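Local structure of TRAP-T family transporter, DctP (Periplasmic binding) subunit (Sulfitobacter sp. NAS-14.1, 4PF8) at residues A[146-151]-A[164-169]; A[153-158]-A[223-228]; A[179-184]-A[298-303]; A[102-107]-A[171-176]. The protein binds beta-D-galacturonate and, as the periplasmic solute-binding subunit of a TRAP transporter, probably hands it to the membrane subunits for uptake. All blocks are in the same frame, centred on the assembly; numbering follows the deposited sequence. Where two conformers were deposited one is given.

Contact 1: A[146-151]-A[164-169]; sequences RSFYNS and MKVRVM. With GTR (beta-D-galactopyranuronic acid), chain D.
Arg146 and Arg167 converge on the carboxylate of beta-D-galacturonate in the pocket of this family 7 solute-binding protein. They are carried by strands 146-150 and 165-168, which belong to different sheets and share no hydrogen bond. The packing is tight at this ligand end. Arg167 presents the edge of its guanidinium to the acid, NH1 giving GTR O6A a nearly straight bond (2.8 Å, 178°) and NH2 doing the same for O6B (2.9 Å, 177°). Arg146 brings NH2 to the same O6A at 2.9 Å, while its NH1 reaches the ring oxygen GTR O5 at 3.0 Å; a bend in its chain (chi3 69°) turns the group this way. The oxygen O6A therefore takes strong bonds from two arginines, and the anion lies where their positive charges meet. Behind them, Glu206 forms a salt bridge with Arg146 NE, and the carbonyl of Met188 accepts from Arg167 NE. The selenomethionine Met169 lays CE over the centre of one face of the Arg146 guanidinium, 3.4 Å from CZ. The far end is held more thinly, by van der Waals approaches flanked by exposed Ser151 and Lys165, which do not join it. There, Val166 CG1 meets the edge of the Phe148 ring at CE1, 4.1 Å away. Beyond it Met164 crosses Asn150 at about a right angle, its CE 3.6 Å from the OD1 that accepts from Val152 N.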
# COMPACT_ATOMS: atom_id res chain seq x y z
N ARG A 146 -1.82 1.26 8.53
CA ARG A 146 -0.60 1.99 8.76
C ARG A 146 -0.67 2.79 10.05
O ARG A 146 -1.70 3.40 10.33
CB ARG A 146 -0.33 2.93 7.59
CG ARG A 146 -0.23 2.20 6.26
CD ARG A 146 -0.16 3.16 5.07
NE ARG A 146 1.08 3.92 4.97
CZ ARG A 146 2.15 3.57 4.25
NH1 ARG A 146 2.16 2.43 3.58
NH2 ARG A 146 3.20 4.35 4.19
N SER A 147 0.42 2.76 10.82
CA SER A 147 0.50 3.47 12.11
C SER A 147 1.83 4.21 12.20
O SER A 147 2.81 3.83 11.55
CB SER A 147 0.39 2.49 13.27
OG SER A 147 -0.91 1.93 13.32
N PHE A 148 1.86 5.26 13.00
CA PHE A 148 3.07 6.07 13.14
C PHE A 148 4.17 5.39 13.92
O PHE A 148 3.91 4.77 14.95
CB PHE A 148 2.76 7.41 13.82
CG PHE A 148 2.00 8.37 12.95
CD1 PHE A 148 2.62 8.97 11.88
CD2 PHE A 148 0.67 8.65 13.20
CE1 PHE A 148 1.92 9.85 11.06
CE2 PHE A 148 -0.03 9.52 12.40
CZ PHE A 148 0.59 10.12 11.32
N TYR A 149 5.41 5.57 13.46
CA TYR A 149 6.57 5.25 14.27
C TYR A 149 7.54 6.40 14.22
O TYR A 149 7.64 7.10 13.22
CB TYR A 149 7.24 3.95 13.82
CG TYR A 149 7.47 3.76 12.34
CD1 TYR A 149 8.66 4.15 11.75
CD2 TYR A 149 6.51 3.14 11.55
CE1 TYR A 149 8.90 3.92 10.42
CE2 TYR A 149 6.73 2.92 10.23
CZ TYR A 149 7.91 3.30 9.66
OH TYR A 149 8.14 3.02 8.32
N ASN A 150 8.25 6.61 15.32
CA ASN A 150 9.22 7.68 15.36
C ASN A 150 10.28 7.45 16.41
O ASN A 150 10.18 6.54 17.23
CB ASN A 150 8.52 9.03 15.52
CG ASN A 150 8.08 9.31 16.93
OD1 ASN A 150 8.78 9.99 17.69
ND2 ASN A 150 6.89 8.83 17.28
N SER A 151 11.32 8.27 16.38
CA SER A 151 12.46 8.14 17.30
C SER A 151 12.42 9.12 18.46
O SER A 151 13.37 9.16 19.24
CB SER A 151 13.76 8.35 16.52
OG SER A 151 13.79 9.64 15.95
N MSE A 164 6.80 17.49 14.24
CA MSE A 164 7.52 16.27 13.88
C MSE A 164 7.79 16.22 12.40
O MSE A 164 6.91 16.54 11.61
CB MSE A 164 6.72 15.04 14.30
CG MSE A 164 7.44 13.73 14.20
SE MSE A 164 6.45 12.36 15.19
CE MSE A 164 6.76 12.90 16.99
N LYS A 165 8.98 15.75 12.02
CA LYS A 165 9.31 15.57 10.62
C LYS A 165 8.99 14.14 10.22
O LYS A 165 9.61 13.19 10.70
CB LYS A 165 10.79 15.87 10.35
CG LYS A 165 11.17 17.34 10.49
CD LYS A 165 12.67 17.55 10.35
CE LYS A 165 12.98 19.04 10.40
NZ LYS A 165 14.44 19.31 10.57
N VAL A 166 7.97 13.98 9.38
CA VAL A 166 7.41 12.67 9.08
C VAL A 166 7.52 12.41 7.58
O VAL A 166 7.09 13.23 6.77
CB VAL A 166 5.92 12.60 9.49
CG1 VAL A 166 5.36 11.19 9.25
CG2 VAL A 166 5.73 12.97 10.98
N ARG A 167 8.12 11.29 7.23
CA ARG A 167 8.15 10.88 5.82
C ARG A 167 6.77 10.35 5.45
O ARG A 167 6.14 9.65 6.24
CB ARG A 167 9.18 9.79 5.59
CG ARG A 167 9.15 9.20 4.20
CD ARG A 167 8.23 7.97 4.14
NE ARG A 167 8.21 7.40 2.80
CZ ARG A 167 7.53 6.30 2.47
NH1 ARG A 167 6.82 5.63 3.36
NH2 ARG A 167 7.57 5.87 1.23
N VAL A 168 6.34 10.68 4.24
CA VAL A 168 5.13 10.12 3.67
C VAL A 168 5.43 9.55 2.28
O VAL A 168 6.48 9.85 1.69
CB VAL A 168 4.02 11.16 3.57
CG1 VAL A 168 3.60 11.59 4.97
CG2 VAL A 168 4.43 12.36 2.74
N MSE A 169 4.52 8.73 1.78
CA MSE A 169 4.55 8.26 0.40
C MSE A 169 4.24 9.40 -0.56
O MSE A 169 3.81 10.48 -0.16
CB MSE A 169 3.47 7.19 0.17
CG MSE A 169 3.73 5.90 0.80
SE MSE A 169 2.41 4.62 0.16
CE MSE A 169 0.96 4.91 1.40
C1 GTR D . 4.10 -0.42 2.26
C2 GTR D . 3.57 -0.83 0.92
C3 GTR D . 4.64 -0.49 -0.10
C4 GTR D . 4.95 1.00 -0.10
C5 GTR D . 5.38 1.34 1.32
C6 GTR D . 5.63 2.84 1.46
O1 GTR D . 3.09 -0.67 3.29
O2 GTR D . 3.36 -2.27 0.95
O3 GTR D . 4.07 -0.80 -1.40
O4 GTR D . 3.74 1.71 -0.44
O5 GTR D . 4.38 0.94 2.28
O6A GTR D . 5.36 3.33 2.59
O6B GTR D . 6.20 3.45 0.53

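Contact 2: A[153-158]-A[223-228]; sequences KPINTP and YYSLTQ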
# COMPACT_ATOMS: atom_id res chain seq x y z
N LYS A 153 9.15 10.26 20.58
CA LYS A 153 8.25 10.02 21.69
C LYS A 153 7.00 9.32 21.24
O LYS A 153 6.69 9.29 20.06
CB LYS A 153 7.85 11.36 22.31
CG LYS A 153 7.07 12.25 21.38
CD LYS A 153 6.85 13.65 21.95
CE LYS A 153 6.10 14.54 20.96
NZ LYS A 153 5.83 15.91 21.51
N PRO A 154 6.26 8.74 22.19
CA PRO A 154 4.98 8.16 21.80
C PRO A 154 4.03 9.22 21.27
O PRO A 154 4.02 10.37 21.69
CB PRO A 154 4.42 7.60 23.12
CG PRO A 154 5.60 7.43 23.99
CD PRO A 154 6.55 8.52 23.62
N ILE A 155 3.18 8.78 20.34
CA ILE A 155 2.06 9.55 19.86
C ILE A 155 0.76 8.99 20.44
O ILE A 155 0.39 7.85 20.18
CB ILE A 155 2.02 9.52 18.34
CG1 ILE A 155 3.20 10.31 17.77
CG2 ILE A 155 0.71 10.08 17.83
CD1 ILE A 155 3.52 9.94 16.33
N ASN A 156 0.09 9.81 21.25
CA ASN A 156 -1.21 9.44 21.81
C ASN A 156 -2.36 10.33 21.37
O ASN A 156 -3.53 9.94 21.46
CB ASN A 156 -1.15 9.40 23.34
CG ASN A 156 -0.46 8.15 23.83
OD1 ASN A 156 -1.02 7.04 23.75
ND2 ASN A 156 0.76 8.30 24.28
N THR A 157 -2.04 11.53 20.92
CA THR A 157 -3.04 12.47 20.40
C THR A 157 -2.45 13.17 19.19
O THR A 157 -1.22 13.16 19.00
CB THR A 157 -3.39 13.57 21.42
OG1 THR A 157 -2.27 14.46 21.56
CG2 THR A 157 -3.74 12.98 22.76
N PRO A 158 -3.31 13.78 18.36
CA PRO A 158 -2.75 14.46 17.18
C PRO A 158 -1.76 15.55 17.56
O PRO A 158 -0.83 15.81 16.80
CB PRO A 158 -3.99 15.07 16.50
CG PRO A 158 -5.15 14.30 17.03
CD PRO A 158 -4.78 13.77 18.37
N TYR A 223 9.47 4.05 18.87
CA TYR A 223 8.10 4.26 19.33
C TYR A 223 7.14 3.94 18.20
O TYR A 223 7.27 4.49 17.12
CB TYR A 223 7.90 5.71 19.77
CG TYR A 223 8.78 6.11 20.91
CD1 TYR A 223 8.49 5.70 22.19
CD2 TYR A 223 9.90 6.88 20.70
CE1 TYR A 223 9.31 6.06 23.25
CE2 TYR A 223 10.74 7.24 21.76
CZ TYR A 223 10.42 6.82 23.02
OH TYR A 223 11.23 7.17 24.09
N TYR A 224 6.20 3.04 18.46
CA TYR A 224 5.20 2.66 17.45
C TYR A 224 3.84 2.89 18.09
O TYR A 224 3.54 2.32 19.15
CB TYR A 224 5.36 1.17 17.08
CG TYR A 224 4.64 0.66 15.83
CD1 TYR A 224 4.41 1.49 14.75
CD2 TYR A 224 4.25 -0.67 15.72
CE1 TYR A 224 3.81 1.01 13.59
CE2 TYR A 224 3.65 -1.14 14.58
CZ TYR A 224 3.43 -0.28 13.52
OH TYR A 224 2.81 -0.74 12.35
N SER A 225 3.05 3.76 17.47
CA SER A 225 1.80 4.22 18.04
C SER A 225 0.69 3.80 17.06
O SER A 225 0.66 4.25 15.92
CB SER A 225 1.82 5.72 18.22
OG SER A 225 2.94 6.10 19.04
N LEU A 226 -0.20 2.94 17.54
CA LEU A 226 -1.14 2.24 16.67
C LEU A 226 -2.38 3.06 16.29
O LEU A 226 -3.52 2.71 16.63
CB LEU A 226 -1.50 0.87 17.26
CG LEU A 226 -0.31 -0.08 17.48
CD1 LEU A 226 -0.77 -1.33 18.23
CD2 LEU A 226 0.39 -0.45 16.19
N THR A 227 -2.13 4.14 15.56
CA THR A 227 -3.17 5.01 15.06
C THR A 227 -4.03 4.36 13.99
O THR A 227 -5.19 4.69 13.84
CB THR A 227 -2.55 6.28 14.50
OG1 THR A 227 -1.45 5.92 13.66
CG2 THR A 227 -2.03 7.17 15.64
N GLN A 228 -3.44 3.44 13.23
CA GLN A 228 -4.18 2.70 12.22
C GLN A 228 -4.99 3.64 11.33
O GLN A 228 -6.16 3.39 11.03
CB GLN A 228 -5.03 1.64 12.89
CG GLN A 228 -4.14 0.67 13.67
CD GLN A 228 -4.92 -0.30 14.56
OE1 GLN A 228 -5.90 0.08 15.21
NE2 GLN A 228 -4.46 -1.54 14.61
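Pro154 and Tyr223 bring their CA atoms to 5.6 Å, and Ile155 and Ser225 match that spacing, so the irregular loop 153-158 follows strand 223-230 closely for a short distance. The two do not pair as strands: the backbone of residues 223-226 is hydrogen-bonded to strand 146-150 on one edge and to strand 286-289 on the other, which leaves the loop to cross the face of the sheet. Side chains alternate accordingly, with Tyr223 and Ser225 directed at the loop and Tyr224 and Leu226 at the other side. An inverse gamma turn centred on Leu226, with Thr227 N bonded to Ser225 O, kinks the strand there.

One face of the Tyr223 ring lies against the Lys153-Pro154 backbone and the proline ring. Pro154 CD stands 4.0 Å from the centroid of the Tyr223 ring and 27° off its normal, a CH-pi contact, while Lys153 N approaches Tyr223 CD2 at 3.5 Å. Without the ring, as with an alanine here, Pro154 CD would probably lose its CH-pi partner and a gap would open beside the Lys153 backbone.

Farther along, Ser225 OG accepts from Ile155 N at 3.0 Å with a fairly straight N-H (160°). Its chi1 of -57°, which sets OG opposite the carbonyl carbon, directs it there. Asn288 takes part on both sides, its OD1 bonded to Ser225 OG and its ND2 to Ile155 O. A small polar network thus ties the loop backbone to two adjacent strands, while the aromatic contact beside it is a CH-pi and van der Waals one, with no hydrogen bond.

Contact 3: A[179-184]-A[298-303]; sequences ESMGGN and EAMVPV
Ser180 CB rests 3.6 Å from Ala299 O, where the C-terminal end of helix 172-179 meets the break between helices 293-299 and 301-310. From CB the side chain continues to OG, which chi1 of -72° sets beside the backbone N. In that position OG turns back to the carbonyl of Gly176, to which it is hydrogen-bonded, and offers only van der Waals contact across the interface: Pro302 CB at 3.9 Å and Val303 CG2 at 4.0 Å from Ser180 OG. The backbone is bridged by a water instead, which donates to both carbonyls, at 3.2 Å to Ser180 O and 2.8 Å to Ala299 O. Alongside, the selenomethionine Met181 packs its CG against Ala299 CB (4.1 Å), and its CE, beyond a bend at chi3, lies 4.3 Å from Met300 CE. A Schellman motif ends the first helix here, with Gly182 at the positive-phi position, Gly182 N bonded to Glu179 O and Gly183 N to Ile178 O. No direct hydrogen bond spans the two segments, so their attachment rests on apolar packing and on one water that donates to a carbonyl of each.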
# COMPACT_ATOMS: atom_id res chain seq x y z
N GLU A 179 0.17 17.66 7.80
CA GLU A 179 0.03 19.09 8.06
C GLU A 179 -1.19 19.38 8.94
O GLU A 179 -1.19 20.31 9.77
CB GLU A 179 -0.05 19.87 6.73
CG GLU A 179 1.28 19.92 6.02
CD GLU A 179 1.28 20.78 4.77
OE1 GLU A 179 2.39 20.99 4.24
OE2 GLU A 179 0.20 21.23 4.31
N SER A 180 -2.26 18.61 8.76
CA SER A 180 -3.47 18.83 9.53
C SER A 180 -3.22 18.54 11.01
O SER A 180 -3.99 18.99 11.86
CB SER A 180 -4.59 17.95 9.00
OG SER A 180 -5.04 18.42 7.73
N MSE A 181 -2.15 17.82 11.32
CA MSE A 181 -1.79 17.61 12.73
C MSE A 181 -0.58 18.42 13.14
O MSE A 181 -0.04 18.23 14.23
CB MSE A 181 -1.56 16.14 13.00
CG MSE A 181 -2.83 15.32 12.82
SE MSE A 181 -2.51 13.48 13.19
CE MSE A 181 -1.44 13.04 11.73
N GLY A 182 -0.17 19.34 12.29
CA GLY A 182 0.91 20.25 12.61
C GLY A 182 2.30 19.68 12.38
O GLY A 182 3.28 20.28 12.82
N GLY A 183 2.38 18.55 11.69
CA GLY A 183 3.67 17.96 11.37
C GLY A 183 4.24 18.54 10.10
O GLY A 183 3.60 19.34 9.40
N ASN A 184 5.47 18.16 9.80
CA ASN A 184 6.13 18.58 8.58
C ASN A 184 6.40 17.35 7.73
O ASN A 184 7.18 16.48 8.11
CB ASN A 184 7.41 19.34 8.89
CG ASN A 184 7.15 20.56 9.77
OD1 ASN A 184 6.50 21.52 9.35
ND2 ASN A 184 7.65 20.51 11.00
N GLU A 298 -11.21 13.27 13.90
CA GLU A 298 -11.63 14.67 13.77
C GLU A 298 -10.54 15.51 13.13
O GLU A 298 -10.83 16.42 12.34
CB GLU A 298 -12.01 15.25 15.13
CG GLU A 298 -13.30 14.70 15.73
CD GLU A 298 -13.73 15.45 16.98
OE1 GLU A 298 -13.12 16.51 17.29
OE2 GLU A 298 -14.68 15.00 17.66
N ALA A 299 -9.29 15.22 13.46
CA ALA A 299 -8.16 15.98 12.94
C ALA A 299 -8.04 15.82 11.44
O ALA A 299 -7.47 16.69 10.79
CB ALA A 299 -6.88 15.54 13.60
N MSE A 300 -8.60 14.74 10.89
CA MSE A 300 -8.55 14.47 9.45
C MSE A 300 -9.67 15.02 8.62
O MSE A 300 -9.66 14.83 7.41
CB MSE A 300 -8.55 12.97 9.19
CG MSE A 300 -7.42 12.26 9.81
SE MSE A 300 -5.73 12.79 9.07
CE MSE A 300 -4.91 11.22 9.91
N VAL A 301 -10.65 15.66 9.23
CA VAL A 301 -11.75 16.20 8.45
C VAL A 301 -11.23 17.08 7.29
O VAL A 301 -11.72 16.99 6.16
CB VAL A 301 -12.74 16.97 9.34
CG1 VAL A 301 -13.66 17.86 8.49
CG2 VAL A 301 -13.54 16.00 10.20
N PRO A 302 -10.20 17.91 7.54
CA PRO A 302 -9.77 18.82 6.46
C PRO A 302 -9.21 18.12 5.22
O PRO A 302 -9.32 18.66 4.12
CB PRO A 302 -8.70 19.68 7.14
CG PRO A 302 -9.04 19.64 8.59
CD PRO A 302 -9.63 18.27 8.84
N VAL A 303 -8.66 16.93 5.39
CA VAL A 303 -8.13 16.17 4.26
C VAL A 303 -9.28 15.81 3.32
O VAL A 303 -9.12 15.87 2.11
CB VAL A 303 -7.44 14.89 4.75
CG1 VAL A 303 -6.98 14.08 3.59
CG2 VAL A 303 -6.27 15.24 5.67
O HOH W 1 -7.18 19.22 11.83

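Contact 4: A[102-107]-A[171-176]; sequences VSLPFV and NDLFVG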
# COMPACT_ATOMS: atom_id res chain seq x y z
N VAL A 102 -9.02 5.55 -1.63
CA VAL A 102 -8.58 4.57 -0.63
C VAL A 102 -7.45 5.09 0.24
O VAL A 102 -7.10 4.48 1.25
CB VAL A 102 -8.15 3.21 -1.24
CG1 VAL A 102 -9.26 2.65 -2.07
CG2 VAL A 102 -6.84 3.36 -2.04
N SER A 103 -6.89 6.24 -0.13
CA SER A 103 -5.83 6.88 0.65
C SER A 103 -6.36 7.94 1.61
O SER A 103 -5.59 8.67 2.24
CB SER A 103 -4.80 7.50 -0.27
OG SER A 103 -4.03 6.48 -0.86
N LEU A 104 -7.68 8.04 1.72
CA LEU A 104 -8.26 8.97 2.68
C LEU A 104 -8.18 8.35 4.07
O LEU A 104 -8.43 7.17 4.22
CB LEU A 104 -9.71 9.26 2.29
CG LEU A 104 -9.86 10.16 1.06
CD1 LEU A 104 -11.28 10.14 0.56
CD2 LEU A 104 -9.44 11.60 1.37
N PRO A 105 -7.80 9.14 5.08
CA PRO A 105 -7.61 8.55 6.40
C PRO A 105 -8.94 8.05 6.97
O PRO A 105 -9.96 8.71 6.85
CB PRO A 105 -7.06 9.72 7.25
CG PRO A 105 -7.19 10.94 6.43
CD PRO A 105 -7.38 10.54 4.98
N PHE A 106 -8.88 6.87 7.56
CA PHE A 106 -10.02 6.24 8.22
C PHE A 106 -11.21 6.00 7.28
O PHE A 106 -12.34 5.87 7.74
CB PHE A 106 -10.47 7.07 9.44
CG PHE A 106 -9.39 7.26 10.47
CD1 PHE A 106 -8.99 6.22 11.28
CD2 PHE A 106 -8.77 8.49 10.61
CE1 PHE A 106 -8.00 6.40 12.26
CE2 PHE A 106 -7.79 8.66 11.56
CZ PHE A 106 -7.40 7.61 12.38
N VAL A 107 -10.96 5.91 5.98
CA VAL A 107 -12.06 5.74 5.03
C VAL A 107 -12.68 4.34 5.16
O VAL A 107 -13.88 4.18 4.97
CB VAL A 107 -11.63 6.09 3.57
CG1 VAL A 107 -10.81 4.98 2.95
CG2 VAL A 107 -12.83 6.40 2.71
N ASN A 171 1.93 10.87 -2.39
CA ASN A 171 0.57 11.27 -2.68
C ASN A 171 0.33 12.53 -1.86
O ASN A 171 0.55 12.53 -0.66
CB ASN A 171 -0.42 10.16 -2.30
CG ASN A 171 -1.84 10.44 -2.74
OD1 ASN A 171 -2.30 11.58 -2.72
ND2 ASN A 171 -2.55 9.40 -3.16
N ASP A 172 -0.13 13.61 -2.51
CA ASP A 172 -0.39 14.88 -1.83
C ASP A 172 -1.36 14.78 -0.66
O ASP A 172 -1.31 15.59 0.27
CB ASP A 172 -0.94 15.91 -2.82
CG ASP A 172 0.02 16.18 -3.95
OD1 ASP A 172 1.25 16.17 -3.69
OD2 ASP A 172 -0.43 16.40 -5.10
N LEU A 173 -2.27 13.81 -0.71
CA LEU A 173 -3.19 13.56 0.39
C LEU A 173 -2.44 13.34 1.70
O LEU A 173 -2.90 13.76 2.75
CB LEU A 173 -4.09 12.34 0.12
CG LEU A 173 -5.33 12.52 -0.74
CD1 LEU A 173 -6.00 11.17 -0.93
CD2 LEU A 173 -6.30 13.51 -0.13
N PHE A 174 -1.30 12.65 1.65
CA PHE A 174 -0.54 12.34 2.85
C PHE A 174 0.18 13.55 3.42
O PHE A 174 0.37 13.66 4.64
CB PHE A 174 0.45 11.19 2.59
CG PHE A 174 -0.23 9.95 2.05
CD1 PHE A 174 -1.44 9.52 2.56
CD2 PHE A 174 0.32 9.25 1.01
CE1 PHE A 174 -2.06 8.40 2.04
CE2 PHE A 174 -0.32 8.15 0.49
CZ PHE A 174 -1.49 7.73 1.02
N VAL A 175 0.58 14.47 2.56
CA VAL A 175 1.14 15.73 3.02
C VAL A 175 0.07 16.47 3.83
O VAL A 175 0.34 16.95 4.94
CB VAL A 175 1.61 16.57 1.83
CG1 VAL A 175 2.01 17.98 2.28
CG2 VAL A 175 2.77 15.89 1.14
N GLY A 176 -1.15 16.52 3.29
CA GLY A 176 -2.26 17.18 3.97
C GLY A 176 -2.58 16.53 5.31
O GLY A 176 -2.90 17.21 6.29
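The contact sits at the N-terminal start of helix 172-179, which Asn171 caps, and Ser103 of the loop 102-107 packs against its first turn. Asn171 OD1 accepts from Leu173 N at 3.0 Å (160° at the hydrogen), the donor standing 31° out of the carbonyl plane. The same amide works in two directions, since ND2 is hydrogen-bonded to Gly90 O and to Asn100 OD1. A chi1 of -173° sets CG opposite the backbone N and carries ND2 to within 4.0 Å of Ser103 OG, without bonding. A leucine in its place would remove acceptor and donors together and would probably leave Leu173 N uncapped and the ties to Gly90 and Asn100 broken.

Ser103 fits among three side chains of the helix start. Its OG lies 3.4 Å from Phe174 CZ, approaching the ring obliquely, and its CB is 3.6 Å from that same Phe174 CZ. Ser103 O is buried with no hydrogen-bonding partner, and Phe174 CE1, 3.5 Å from it, offers no N-H or O-H. Leu173 was modelled in two conformers, so its contacts are less certain; in one of them CD1 lies 3.9 Å from Ser103 CB and CD2 lies 4.0 Å from Leu104 CD2. The loop then reverses in a type II turn from Leu104 to Val107, with Phe106 at positive phi.

Around this core, Leu173 also packs on Val303 of helix 301-310, and Leu104 on Tyr304 of that helix and Val318 of helix 315-322. On another side, Phe174 leans on Leu230 of strand 223-230 and on Met169.

In the fold
Contacts 1 and 2 share one sheet: strands 146-150 and 223-230 are neighbours in it, linked by a probable hydrogen bond between Phe148 O and Ser225 N (2.8 Å), and the contact centres lie 10 Å apart. Contact 3 joins contact 1 through Met181 CE, 3.6 Å from Phe148 CZ, and contact 2 through Met181 CG, 3.9 Å from Pro158 CB. Contact 4, centred 10 Å from contact 3, meets it where Met300 SE approaches Pro105 CG at 3.5 Å. Contact 1 alone touches the galacturonate directly; contact 4 stands behind the pocket, its Phe174 side chain about 8 Å from the ligand and Phe174 CE2 3.6 Å from Met169 CE.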